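Local atomic coordinates of periplasmic cell division protein (SufI) (Aquifex aeolicus, PDB entry 6SYY), a protein that binds four copper ions and, as a multicopper oxidase, probably oxidises its substrates while passing the electrons to oxygen. Residues F103-V108 with Y142-F147; A264-N269 with K317-P322; Q169-L174 with D207-S212; L463-G468 with T480-P485. All blocks are in the same frame, centred on the assembly; numbering follows the deposited sequence.

Contact 1. Residues F103-V108 with Y142-F147; sequences FSADFV and YSYPDF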
loop_
_atom_site.group_PDB
_atom_site.type_symbol
_atom_site.label_atom_id
_atom_site.label_comp_id
_atom_site.label_asym_id
_atom_site.label_seq_id
_atom_site.Cartn_x
_atom_site.Cartn_y
_atom_site.Cartn_z
ATOM N N PHE A 103 -19.245 2.871 -6.589
ATOM C CA PHE A 103 -18.729 2.679 -5.238
ATOM C C PHE A 103 -19.444 3.670 -4.323
ATOM O O PHE A 103 -19.186 4.877 -4.392
ATOM C CB PHE A 103 -17.212 2.884 -5.236
ATOM C CG PHE A 103 -16.545 2.633 -3.910
ATOM C CD1 PHE A 103 -16.191 3.689 -3.086
ATOM C CD2 PHE A 103 -16.244 1.346 -3.503
ATOM C CE1 PHE A 103 -15.562 3.469 -1.874
ATOM C CE2 PHE A 103 -15.620 1.118 -2.286
ATOM C CZ PHE A 103 -15.278 2.181 -1.471
ATOM N N SER A 104 -20.349 3.169 -3.480
ATOM C CA SER A 104 -21.196 3.993 -2.611
ATOM C C SER A 104 -20.883 3.660 -1.153
ATOM O O SER A 104 -21.491 2.757 -0.576
ATOM C CB SER A 104 -22.677 3.753 -2.916
ATOM O OG SER A 104 -22.949 3.884 -4.297
ATOM N N ALA A 105 -19.956 4.399 -0.546
ATOM C CA ALA A 105 -19.480 4.087 0.797
ATOM C C ALA A 105 -19.821 5.201 1.775
ATOM O O ALA A 105 -19.732 6.386 1.443
ATOM C CB ALA A 105 -17.968 3.846 0.813
ATOM N N ASP A 106 -20.216 4.804 2.985
ATOM C CA ASP A 106 -20.367 5.707 4.118
ATOM C C ASP A 106 -19.393 5.277 5.201
ATOM O O ASP A 106 -19.400 4.112 5.618
ATOM C CB ASP A 106 -21.792 5.699 4.683
ATOM C CG ASP A 106 -22.846 5.851 3.614
ATOM O OD1 ASP A 106 -23.649 4.910 3.433
ATOM O OD2 ASP A 106 -22.862 6.904 2.945
ATOM N N PHE A 107 -18.557 6.207 5.648
ATOM C CA PHE A 107 -17.654 5.954 6.760
ATOM C C PHE A 107 -18.325 6.396 8.053
ATOM O O PHE A 107 -18.616 7.584 8.231
ATOM C CB PHE A 107 -16.327 6.684 6.568
ATOM C CG PHE A 107 -15.480 6.726 7.807
ATOM C CD1 PHE A 107 -15.212 5.566 8.521
ATOM C CD2 PHE A 107 -14.949 7.923 8.260
ATOM C CE1 PHE A 107 -14.431 5.600 9.668
ATOM C CE2 PHE A 107 -14.163 7.966 9.404
ATOM C CZ PHE A 107 -13.905 6.805 10.108
ATOM N N VAL A 108 -18.567 5.446 8.950
ATOM C CA VAL A 108 -19.105 5.731 10.275
ATOM C C VAL A 108 -17.952 5.668 11.266
ATOM O O VAL A 108 -17.278 4.636 11.386
ATOM C CB VAL A 108 -20.221 4.746 10.649
ATOM C CG1 VAL A 108 -20.865 5.156 11.961
ATOM C CG2 VAL A 108 -21.244 4.670 9.528
ATOM N N TYR A 142 -19.003 10.219 7.352
ATOM C CA TYR A 142 -18.681 10.837 6.074
ATOM C C TYR A 142 -19.260 9.978 4.960
ATOM O O TYR A 142 -18.844 8.832 4.771
ATOM C CB TYR A 142 -17.179 11.026 5.869
ATOM C CG TYR A 142 -16.900 11.830 4.621
ATOM C CD1 TYR A 142 -17.092 13.203 4.607
ATOM C CD2 TYR A 142 -16.490 11.214 3.448
ATOM C CE1 TYR A 142 -16.859 13.946 3.468
ATOM C CE2 TYR A 142 -16.255 11.950 2.304
ATOM C CZ TYR A 142 -16.443 13.315 2.320
ATOM O OH TYR A 142 -16.213 14.054 1.184
ATOM N N SER A 143 -20.216 10.541 4.231
ATOM C CA SER A 143 -20.812 9.885 3.076
ATOM C C SER A 143 -19.994 10.252 1.846
ATOM O O SER A 143 -20.023 11.402 1.392
ATOM C CB SER A 143 -22.266 10.310 2.916
ATOM O OG SER A 143 -22.763 9.906 1.655
ATOM N N TYR A 144 -19.260 9.291 1.318
ATOM C CA TYR A 144 -18.500 9.515 0.100
ATOM C C TYR A 144 -19.457 9.607 -1.079
ATOM O O TYR A 144 -20.216 8.659 -1.320
ATOM C CB TYR A 144 -17.505 8.384 -0.125
ATOM C CG TYR A 144 -16.421 8.293 0.916
ATOM C CD1 TYR A 144 -16.644 7.649 2.126
ATOM C CD2 TYR A 144 -15.169 8.844 0.683
ATOM C CE1 TYR A 144 -15.652 7.563 3.078
ATOM C CE2 TYR A 144 -14.171 8.761 1.626
ATOM C CZ TYR A 144 -14.414 8.120 2.821
ATOM O OH TYR A 144 -13.412 8.043 3.759
ATOM N N PRO A 145 -19.469 10.710 -1.824
ATOM C CA PRO A 145 -20.275 10.761 -3.049
ATOM C C PRO A 145 -19.950 9.588 -3.964
ATOM O O PRO A 145 -18.800 9.151 -4.060
ATOM C CB PRO A 145 -19.876 12.100 -3.679
ATOM C CG PRO A 145 -19.402 12.931 -2.532
ATOM C CD PRO A 145 -18.766 11.979 -1.562
ATOM N N ASP A 146 -20.985 9.066 -4.623
ATOM C CA ASP A 146 -20.806 7.973 -5.570
ATOM C C ASP A 146 -19.722 8.311 -6.583
ATOM O O ASP A 146 -19.582 9.461 -7.008
ATOM C CB ASP A 146 -22.118 7.684 -6.306
ATOM C CG ASP A 146 -23.149 6.994 -5.433
ATOM O OD1 ASP A 146 -22.854 6.739 -4.246
ATOM O OD2 ASP A 146 -24.256 6.703 -5.943
ATOM N N PHE A 147 -18.943 7.302 -6.963
ATOM C CA PHE A 147 -18.050 7.446 -8.102
ATOM C C PHE A 147 -17.830 6.077 -8.726
ATOM O O PHE A 147 -18.144 5.042 -8.135
ATOM C CB PHE A 147 -16.720 8.109 -7.712
ATOM C CG PHE A 147 -15.880 7.298 -6.767
ATOM C CD1 PHE A 147 -16.150 7.293 -5.409
ATOM C CD2 PHE A 147 -14.803 6.561 -7.237
ATOM C CE1 PHE A 147 -15.371 6.558 -4.535
ATOM C CE2 PHE A 147 -14.018 5.819 -6.369
ATOM C CZ PHE A 147 -14.304 5.816 -5.014
HETATM O O HOH W 1 -18.711 6.361 -2.292
HETATM O O HOH W 2 -24.878 8.452 2.600
#

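Contact 2. Residues A264-N269 with K317-P322; sequences ALLRGN and KLYNFP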
loop_
_atom_site.group_PDB
_atom_site.type_symbol
_atom_site.label_atom_id
_atom_site.label_comp_id
_atom_site.label_asym_id
_atom_site.label_seq_id
_atom_site.Cartn_x
_atom_site.Cartn_y
_atom_site.Cartn_z
ATOM N N ALA A 264 12.997 -12.198 0.205
ATOM C CA ALA A 264 13.446 -13.306 -0.625
ATOM C C ALA A 264 12.803 -14.592 -0.125
ATOM O O ALA A 264 12.260 -14.649 0.981
ATOM C CB ALA A 264 14.977 -13.444 -0.622
ATOM N N LEU A 265 12.859 -15.628 -0.961
ATOM C CA LEU A 265 12.355 -16.956 -0.622
ATOM C C LEU A 265 13.543 -17.904 -0.547
ATOM O O LEU A 265 14.178 -18.197 -1.565
ATOM C CB LEU A 265 11.328 -17.431 -1.646
ATOM C CG LEU A 265 10.005 -16.667 -1.585
ATOM C CD1 LEU A 265 9.143 -16.953 -2.804
ATOM C CD2 LEU A 265 9.263 -17.020 -0.306
ATOM N N LEU A 266 13.851 -18.370 0.656
ATOM C CA LEU A 266 14.996 -19.237 0.887
ATOM C C LEU A 266 14.523 -20.682 0.950
ATOM O O LEU A 266 13.638 -21.020 1.743
ATOM C CB LEU A 266 15.725 -18.849 2.172
ATOM C CG LEU A 266 16.157 -17.385 2.229
ATOM C CD1 LEU A 266 17.017 -17.129 3.454
ATOM C CD2 LEU A 266 16.898 -17.009 0.957
ATOM N N ARG A 267 15.101 -21.522 0.099
ATOM C CA ARG A 267 14.869 -22.961 0.089
ATOM C C ARG A 267 16.219 -23.593 0.412
ATOM O O ARG A 267 17.022 -23.855 -0.488
ATOM C CB ARG A 267 14.317 -23.421 -1.257
ATOM C CG ARG A 267 14.165 -24.925 -1.405
ATOM C CD ARG A 267 13.622 -25.277 -2.784
ATOM N NE ARG A 267 13.401 -26.710 -2.951
ATOM C CZ ARG A 267 14.035 -27.465 -3.841
ATOM N NH1 ARG A 267 14.928 -26.920 -4.655
ATOM N NH2 ARG A 267 13.769 -28.763 -3.924
ATOM N N GLY A 268 16.477 -23.816 1.697
ATOM C CA GLY A 268 17.783 -24.275 2.119
ATOM C C GLY A 268 18.864 -23.255 1.822
ATOM O O GLY A 268 18.780 -22.103 2.267
ATOM N N ASN A 269 19.881 -23.662 1.059
ATOM C CA ASN A 269 20.937 -22.729 0.681
ATOM C C ASN A 269 20.402 -21.650 -0.249
ATOM O O ASN A 269 20.470 -20.456 0.059
ATOM C CB ASN A 269 22.090 -23.477 0.008
ATOM C CG ASN A 269 22.756 -24.474 0.928
ATOM O OD1 ASN A 269 23.028 -25.610 0.535
ATOM N ND2 ASN A 269 23.027 -24.056 2.159
ATOM N N LYS A 317 11.472 -20.288 3.449
ATOM C CA LYS A 317 11.433 -19.160 4.372
ATOM C C LYS A 317 11.282 -17.866 3.583
ATOM O O LYS A 317 12.165 -17.508 2.797
ATOM C CB LYS A 317 12.695 -19.110 5.234
ATOM C CG LYS A 317 12.803 -20.223 6.275
ATOM C CD LYS A 317 14.163 -20.224 6.982
ATOM C CE LYS A 317 15.306 -20.497 6.007
ATOM N NZ LYS A 317 16.626 -20.667 6.682
ATOM N N LEU A 318 10.159 -17.177 3.781
ATOM C CA LEU A 318 10.033 -15.797 3.320
ATOM C C LEU A 318 10.875 -14.920 4.234
ATOM O O LEU A 318 10.498 -14.663 5.384
ATOM C CB LEU A 318 8.579 -15.345 3.320
ATOM C CG LEU A 318 8.429 -13.854 3.009
ATOM C CD1 LEU A 318 8.812 -13.574 1.567
ATOM C CD2 LEU A 318 7.027 -13.359 3.306
ATOM N N TYR A 319 12.017 -14.470 3.735
ATOM C CA TYR A 319 13.055 -13.886 4.565
ATOM C C TYR A 319 13.275 -12.428 4.194
ATOM O O TYR A 319 13.246 -12.065 3.015
ATOM C CB TYR A 319 14.359 -14.665 4.416
ATOM C CG TYR A 319 15.351 -14.376 5.504
ATOM C CD1 TYR A 319 15.273 -15.024 6.733
ATOM C CD2 TYR A 319 16.374 -13.456 5.306
ATOM C CE1 TYR A 319 16.186 -14.759 7.735
ATOM C CE2 TYR A 319 17.290 -13.185 6.301
ATOM C CZ TYR A 319 17.194 -13.837 7.512
ATOM O OH TYR A 319 18.112 -13.560 8.497
ATOM N N ASN A 320 13.494 -11.598 5.212
ATOM C CA ASN A 320 13.793 -10.185 5.027
ATOM C C ASN A 320 15.285 -9.969 5.216
ATOM O O ASN A 320 15.824 -10.254 6.291
ATOM C CB ASN A 320 13.007 -9.317 6.008
ATOM C CG ASN A 320 13.320 -7.841 5.849
ATOM O OD1 ASN A 320 12.875 -7.203 4.898
ATOM N ND2 ASN A 320 14.096 -7.298 6.775
ATOM N N PHE A 321 15.941 -9.479 4.182
ATOM C CA PHE A 321 17.351 -9.130 4.213
ATOM C C PHE A 321 17.516 -7.648 4.510
ATOM O O PHE A 321 16.552 -6.882 4.415
ATOM C CB PHE A 321 18.006 -9.482 2.875
ATOM C CG PHE A 321 18.215 -10.956 2.678
ATOM C CD1 PHE A 321 19.273 -11.607 3.298
ATOM C CD2 PHE A 321 17.357 -11.693 1.876
ATOM C CE1 PHE A 321 19.471 -12.963 3.123
ATOM C CE2 PHE A 321 17.552 -13.051 1.697
ATOM C CZ PHE A 321 18.610 -13.686 2.322
ATOM N N PRO A 322 18.711 -7.211 4.913
ATOM C CA PRO A 322 18.927 -5.778 5.159
ATOM C C PRO A 322 18.560 -4.934 3.946
ATOM O O PRO A 322 19.026 -5.178 2.831
ATOM C CB PRO A 322 20.423 -5.701 5.474
ATOM C CG PRO A 322 20.727 -7.034 6.084
ATOM C CD PRO A 322 19.855 -8.025 5.362
#

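Contact 3. Residues Q169-L174 with D207-S212; sequences QVYYGL and DKTFDS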
loop_
_atom_site.group_PDB
_atom_site.type_symbol
_atom_site.label_atom_id
_atom_site.label_comp_id
_atom_site.label_asym_id
_atom_site.label_seq_id
_atom_site.Cartn_x
_atom_site.Cartn_y
_atom_site.Cartn_z
ATOM N N GLN A 169 -3.622 5.489 13.928
ATOM C CA GLN A 169 -4.803 4.685 13.639
ATOM C C GLN A 169 -4.463 3.478 12.773
ATOM O O GLN A 169 -5.024 2.393 12.967
ATOM C CB GLN A 169 -5.879 5.549 12.984
ATOM C CG GLN A 169 -6.443 6.610 13.911
ATOM C CD GLN A 169 -7.786 7.127 13.448
ATOM O OE1 GLN A 169 -7.967 7.463 12.277
ATOM N NE2 GLN A 169 -8.745 7.178 14.364
ATOM N N VAL A 170 -3.549 3.639 11.815
ATOM C CA VAL A 170 -3.110 2.493 11.024
ATOM C C VAL A 170 -2.443 1.465 11.925
ATOM O O VAL A 170 -2.770 0.273 11.890
ATOM C CB VAL A 170 -2.173 2.947 9.893
ATOM C CG1 VAL A 170 -1.557 1.738 9.194
ATOM C CG2 VAL A 170 -2.930 3.811 8.900
ATOM N N TYR A 171 -1.518 1.923 12.771
ATOM C CA TYR A 171 -0.800 1.014 13.656
ATOM C C TYR A 171 -1.738 0.289 14.610
ATOM O O TYR A 171 -1.498 -0.875 14.948
ATOM C CB TYR A 171 0.262 1.781 14.438
ATOM C CG TYR A 171 1.056 0.918 15.389
ATOM C CD1 TYR A 171 2.032 0.053 14.916
ATOM C CD2 TYR A 171 0.834 0.971 16.761
ATOM C CE1 TYR A 171 2.760 -0.743 15.778
ATOM C CE2 TYR A 171 1.569 0.184 17.635
ATOM C CZ TYR A 171 2.532 -0.672 17.135
ATOM O OH TYR A 171 3.271 -1.464 17.986
ATOM N N TYR A 172 -2.808 0.946 15.053
ATOM C CA TYR A 172 -3.716 0.290 15.984
ATOM C C TYR A 172 -4.756 -0.583 15.293
ATOM O O TYR A 172 -5.527 -1.259 15.984
ATOM C CB TYR A 172 -4.392 1.326 16.891
ATOM C CG TYR A 172 -3.607 1.528 18.164
ATOM C CD1 TYR A 172 -2.600 2.481 18.241
ATOM C CD2 TYR A 172 -3.838 0.731 19.275
ATOM C CE1 TYR A 172 -1.861 2.647 19.399
ATOM C CE2 TYR A 172 -3.106 0.891 20.438
ATOM C CZ TYR A 172 -2.120 1.852 20.493
ATOM O OH TYR A 172 -1.389 2.015 21.644
ATOM N N GLY A 173 -4.798 -0.605 13.962
ATOM C CA GLY A 173 -5.565 -1.642 13.302
ATOM C C GLY A 173 -6.400 -1.249 12.100
ATOM O O GLY A 173 -6.952 -2.124 11.429
ATOM N N LEU A 174 -6.513 0.044 11.808
ATOM C CA LEU A 174 -7.308 0.484 10.662
ATOM C C LEU A 174 -6.456 0.332 9.407
ATOM O O LEU A 174 -5.696 1.223 9.029
ATOM C CB LEU A 174 -7.797 1.915 10.851
ATOM C CG LEU A 174 -8.722 2.146 12.044
ATOM C CD1 LEU A 174 -9.227 3.591 12.076
ATOM C CD2 LEU A 174 -9.875 1.153 12.017
ATOM N N ASP A 207 4.921 -4.594 11.077
ATOM C CA ASP A 207 5.705 -4.789 12.285
ATOM C C ASP A 207 5.044 -4.037 13.429
ATOM O O ASP A 207 4.577 -2.905 13.254
ATOM C CB ASP A 207 7.164 -4.346 12.106
ATOM C CG ASP A 207 7.296 -2.898 11.680
ATOM O OD1 ASP A 207 6.391 -2.383 10.995
ATOM O OD2 ASP A 207 8.325 -2.278 12.025
ATOM N N LYS A 208 4.971 -4.687 14.589
ATOM C CA LYS A 208 4.325 -4.120 15.765
ATOM C C LYS A 208 5.095 -4.536 17.013
ATOM O O LYS A 208 5.898 -5.472 16.993
ATOM C CB LYS A 208 2.848 -4.550 15.864
ATOM C CG LYS A 208 1.982 -3.969 14.753
ATOM C CD LYS A 208 0.484 -4.189 14.945
ATOM C CE LYS A 208 -0.284 -3.504 13.810
ATOM N NZ LYS A 208 -1.718 -3.875 13.761
ATOM N N THR A 209 4.841 -3.818 18.104
ATOM C CA THR A 209 5.493 -4.058 19.383
ATOM C C THR A 209 4.432 -4.270 20.453
ATOM O O THR A 209 3.483 -3.482 20.553
ATOM C CB THR A 209 6.401 -2.885 19.756
ATOM O OG1 THR A 209 7.405 -2.720 18.747
ATOM C CG2 THR A 209 7.071 -3.134 21.093
ATOM N N PHE A 210 4.597 -5.326 21.250
ATOM C CA PHE A 210 3.651 -5.702 22.293
ATOM C C PHE A 210 4.320 -5.635 23.658
ATOM O O PHE A 210 5.489 -6.005 23.803
ATOM C CB PHE A 210 3.117 -7.119 22.075
ATOM C CG PHE A 210 2.409 -7.308 20.772
ATOM C CD1 PHE A 210 1.031 -7.202 20.701
ATOM C CD2 PHE A 210 3.120 -7.599 19.617
ATOM C CE1 PHE A 210 0.370 -7.381 19.506
ATOM C CE2 PHE A 210 2.465 -7.775 18.414
ATOM C CZ PHE A 210 1.084 -7.667 18.360
ATOM N N ASP A 211 3.571 -5.180 24.662
ATOM C CA ASP A 211 4.057 -5.210 26.036
ATOM C C ASP A 211 3.787 -6.595 26.631
ATOM O O ASP A 211 3.373 -7.526 25.935
ATOM C CB ASP A 211 3.428 -4.085 26.857
ATOM C CG ASP A 211 1.926 -4.256 27.047
ATOM O OD1 ASP A 211 1.316 -5.078 26.335
ATOM O OD2 ASP A 211 1.355 -3.563 27.916
ATOM N N SER A 212 4.011 -6.742 27.939
ATOM C CA SER A 212 3.857 -8.045 28.579
ATOM C C SER A 212 2.423 -8.553 28.500
ATOM O O SER A 212 2.200 -9.764 28.383
ATOM C CB SER A 212 4.305 -7.968 30.039
ATOM O OG SER A 212 5.642 -7.511 30.148
HETATM O O HOH W 3 -2.455 -2.445 11.427
#

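Contact 4. Residues L463-G468 with T480-P485; sequences LERSLG and TVIVAP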
loop_
_atom_site.group_PDB
_atom_site.type_symbol
_atom_site.label_atom_id
_atom_site.label_comp_id
_atom_site.label_asym_id
_atom_site.label_seq_id
_atom_site.Cartn_x
_atom_site.Cartn_y
_atom_site.Cartn_z
ATOM N N LEU A 463 10.546 6.721 -14.412
ATOM C CA LEU A 463 11.421 6.885 -15.560
ATOM C C LEU A 463 12.858 6.486 -15.249
ATOM O O LEU A 463 13.483 5.766 -16.034
ATOM C CB LEU A 463 11.380 8.333 -16.051
ATOM C CG LEU A 463 10.025 8.842 -16.526
ATOM C CD1 LEU A 463 10.168 10.248 -17.079
ATOM C CD2 LEU A 463 9.442 7.906 -17.565
ATOM N N GLU A 464 13.394 6.931 -14.113
ATOM C CA GLU A 464 14.835 6.871 -13.920
ATOM C C GLU A 464 15.179 7.020 -12.442
ATOM O O GLU A 464 14.517 7.766 -11.714
ATOM C CB GLU A 464 15.514 7.969 -14.750
ATOM C CG GLU A 464 17.020 7.994 -14.713
ATOM C CD GLU A 464 17.579 9.137 -15.533
ATOM O OE1 GLU A 464 16.870 10.155 -15.692
ATOM O OE2 GLU A 464 18.718 9.017 -16.030
ATOM N N ARG A 465 16.210 6.295 -12.013
ATOM C CA ARG A 465 16.796 6.435 -10.686
ATOM C C ARG A 465 18.247 6.846 -10.860
ATOM O O ARG A 465 18.958 6.275 -11.691
ATOM C CB ARG A 465 16.724 5.131 -9.879
ATOM C CG ARG A 465 15.406 4.380 -9.954
ATOM C CD ARG A 465 15.385 3.232 -8.950
ATOM N NE ARG A 465 15.352 3.746 -7.587
ATOM C CZ ARG A 465 14.252 3.834 -6.845
ATOM N NH1 ARG A 465 13.086 3.416 -7.319
ATOM N NH2 ARG A 465 14.322 4.327 -5.616
ATOM N N SER A 466 18.688 7.836 -10.086
ATOM C CA SER A 466 20.058 8.308 -10.240
ATOM C C SER A 466 21.071 7.337 -9.660
ATOM O O SER A 466 22.248 7.395 -10.030
ATOM C CB SER A 466 20.230 9.672 -9.579
ATOM O OG SER A 466 20.037 9.575 -8.180
ATOM N N LEU A 467 20.647 6.447 -8.766
ATOM C CA LEU A 467 21.578 5.584 -8.054
ATOM C C LEU A 467 21.764 4.221 -8.706
ATOM O O LEU A 467 22.738 3.530 -8.389
ATOM C CB LEU A 467 21.120 5.400 -6.602
ATOM C CG LEU A 467 21.755 6.311 -5.544
ATOM C CD1 LEU A 467 21.706 7.775 -5.957
ATOM C CD2 LEU A 467 21.076 6.112 -4.197
ATOM N N GLY A 468 20.868 3.819 -9.603
ATOM C CA GLY A 468 20.984 2.544 -10.271
ATOM C C GLY A 468 19.867 2.311 -11.265
ATOM O O GLY A 468 19.050 3.196 -11.534
ATOM N N THR A 480 3.481 4.722 -5.373
ATOM C CA THR A 480 4.437 4.975 -4.297
ATOM C C THR A 480 5.823 4.558 -4.773
ATOM O O THR A 480 6.037 3.382 -5.083
ATOM C CB THR A 480 4.059 4.201 -3.027
ATOM O OG1 THR A 480 2.704 4.495 -2.658
ATOM C CG2 THR A 480 4.991 4.571 -1.883
ATOM N N VAL A 481 6.769 5.498 -4.820
ATOM C CA VAL A 481 8.115 5.219 -5.316
ATOM C C VAL A 481 9.122 5.428 -4.191
ATOM O O VAL A 481 9.077 6.440 -3.483
ATOM C CB VAL A 481 8.472 6.075 -6.547
ATOM C CG1 VAL A 481 8.369 7.563 -6.240
ATOM C CG2 VAL A 481 9.872 5.714 -7.063
ATOM N N ILE A 482 10.023 4.459 -4.024
ATOM C CA ILE A 482 11.093 4.570 -3.041
ATOM C C ILE A 482 12.115 5.581 -3.532
ATOM O O ILE A 482 12.578 5.512 -4.678
ATOM C CB ILE A 482 11.757 3.204 -2.807
ATOM C CG1 ILE A 482 10.763 2.202 -2.217
ATOM C CG2 ILE A 482 12.983 3.347 -1.915
ATOM C CD1 ILE A 482 11.338 0.816 -2.050
ATOM N N VAL A 483 12.482 6.520 -2.665
ATOM C CA VAL A 483 13.513 7.508 -2.967
ATOM C C VAL A 483 14.575 7.383 -1.885
ATOM O O VAL A 483 14.377 7.848 -0.756
ATOM C CB VAL A 483 12.952 8.931 -3.041
ATOM C CG1 VAL A 483 14.047 9.909 -3.451
ATOM C CG2 VAL A 483 11.781 8.984 -4.017
ATOM N N ALA A 484 15.707 6.764 -2.228
ATOM C CA ALA A 484 16.755 6.467 -1.263
ATOM C C ALA A 484 17.493 7.742 -0.857
ATOM O O ALA A 484 17.398 8.764 -1.540
ATOM C CB ALA A 484 17.737 5.456 -1.851
ATOM N N PRO A 485 18.232 7.710 0.256
ATOM C CA PRO A 485 19.017 8.886 0.651
ATOM C C PRO A 485 19.928 9.347 -0.472
ATOM O O PRO A 485 20.594 8.541 -1.124
ATOM C CB PRO A 485 19.821 8.384 1.856
ATOM C CG PRO A 485 18.985 7.318 2.434
ATOM C CD PRO A 485 18.318 6.640 1.267
#

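Contact 1. Residues F103-V108 with Y142-F147
F103 and F147 pack closely on the buried side, where F103 CD1 comes within 3.3 Å of F147 CE1. Their planes stand 58° apart. F103 CB lies over one face of the F147 ring, a CH-pi contact. F147 CG sits between its backbone N and carbonyl carbon (chi1 65°), which swings the ring toward F103. Further along, F107 CB meets the edge of the Y144 ring, 3.7 Å from CE1. W119 of strand 117-120 adds edge-to-face contacts to F103 and Y144. The backbones pair antiparallel, as neighbouring strands in what is probably the first cupredoxin domain. F107 and Y142 are a hydrogen-bonded pair, with F107 N 2.8 Å from Y142 O. Y144 N bonds to A105 O. The chains then part, and a water accepts from A105 N at 2.9 Å, between F103 O and Y144 O. Beyond it, F103 N bonds to F147 O. The other side is polar and looser. D106 and S143, a non-hydrogen-bonded pair, share a water 2.6 Å from D106 OD2 and 2.7 Å from S143 OG. S104 OG makes a weak bond to D146 OD1 at 2.9 Å. R62 forms salt bridges with D106 and D146.

Contact 2. Residues A264-N269 with K317-P322
L266 and F321 both hold CG anti to the carbonyl carbon (chi1 -55° and -74°), and their side chains meet from opposite directions. Y319 CG is instead anti to the backbone N (chi1 -164°), which carries its ring away from strand 261-267, so CB is the nearest part. L266 CD1 is 3.7 Å from Y319 CB. L266 CD2 comes in at the edge of the F321 ring, 4.0 Å from CZ. A264 CB touches the same ring near its plane, 3.5 Å from CE2. Y319 CD2 sits over the centre of one face of that ring. With only an alanine at L266, Y319 CB and the edge of the F321 ring would probably lose their leucine partner, leaving a gap between them. The backbones are strongly twisted antiparallel neighbours in what is probably the second cupredoxin domain. A264 and Y319 exchange two bonds, and L266 and K317 exchange two more. L265 and L318, the non-hydrogen-bonded pair between them, point to the opposite face, where L265 CD2 meets L318 CD1 at 3.9 Å. M272 and F274 also pack on L265, and V363 on L318. On the first face K317 bends at chi3, its CE 4.2 Å from L266 CB.

Contact 3. Residues Q169-L174 with D207-S212
Y171 lies in the last turn of helix 166-172 and reaches across to K208, on strand 200-208, and to T209. The helix closes in a Schellman motif. G173 has positive phi, L174 N bonds to Q169 O, and G173 N bonds to V170 O. The contact probably joins the first and second cupredoxin domains. Y171 CG is anti to the backbone N (chi1 180°), which stretches the ring out to T209. The direct hydrogen bond is from T209 N to Y171 OH, 2.8 Å long and nearly straight at 167°. The same hydroxyl has a weak bond to V217 O. A phenylalanine in place of Y171 would probably leave T209 N without its acceptor. The apolar contact comes from K208, which is extended beyond CG and runs past Y171 in the opposite direction. K208 CG is 3.5 Å from Y171 CE1. The rings of F226 and Y218 also meet that of Y171. K208 CE closely approaches the helix backbone, 3.1 Å from Y171 O. The charged end of K208 is too far from the ring for more than a weak cation-pi attraction. K208 NZ donates to a water at 2.8 Å, which in turn donates to V170 O.

Contact 4. Residues L463-G468 with T480-P485
The strands carrying R465 and V481 run in roughly the same direction, 28° apart, with axes 10.0 Å from each other, and side chains bridge the gap. The R465 chain bends at chi3 (68°) and turns the guanidinium edge to the carbonyl of I482. R465 NH2 is modelled only 2.3 Å from I482 O, so short that the bond's exact geometry is doubtful. R465 NH1 lies 4.0 Å from V481 CG2, the two side chains running alongside in opposite senses. The charge has other partners: D474 makes a salt bridge to NH1 and E487 to NH2. E487 also accepts a hydrogen bond from A484 N, tying the arginine to the end of strand 480-483. L467 adds an apolar touch nearer the surface, its CD2 4.1 Å from A484 CB. That methyl also lies near P485 O. The two segments belong to edge strands of different sheets in the cupredoxin sandwich that is probably the third domain. Strand 461-465 has a classic beta bulge, where L463 and E464 both face R490 of strand 488-495. V489 of that strand packs on R465, V481 and V483. Strand 480-483 pairs with strand 451-455 through V483 and the copper ligand H451.

Overall arrangement
Contacts 1 and 2 are both antiparallel backbone pairings, partly buried, about 42 Å apart between centres and on opposite sides of the chain centre. Contact 1 puts aromatic rings inside and acids and serines toward the polar side, with water there and where the chains part. Contact 2 is mostly aliphatic and aromatic, away from the copper sites. Contacts 3 and 4 are buried and depend on side chains reaching across. Contact 3 uses a tyrosine hydroxyl and a lysine between a helix and a strand. Contact 4 uses an arginine with acidic partners between two sheets. Contacts 2 and 3 reach the same set of connected strands. Contact 4 is near the mononuclear copper, while contacts 1 and 3 are nearer the copper cluster.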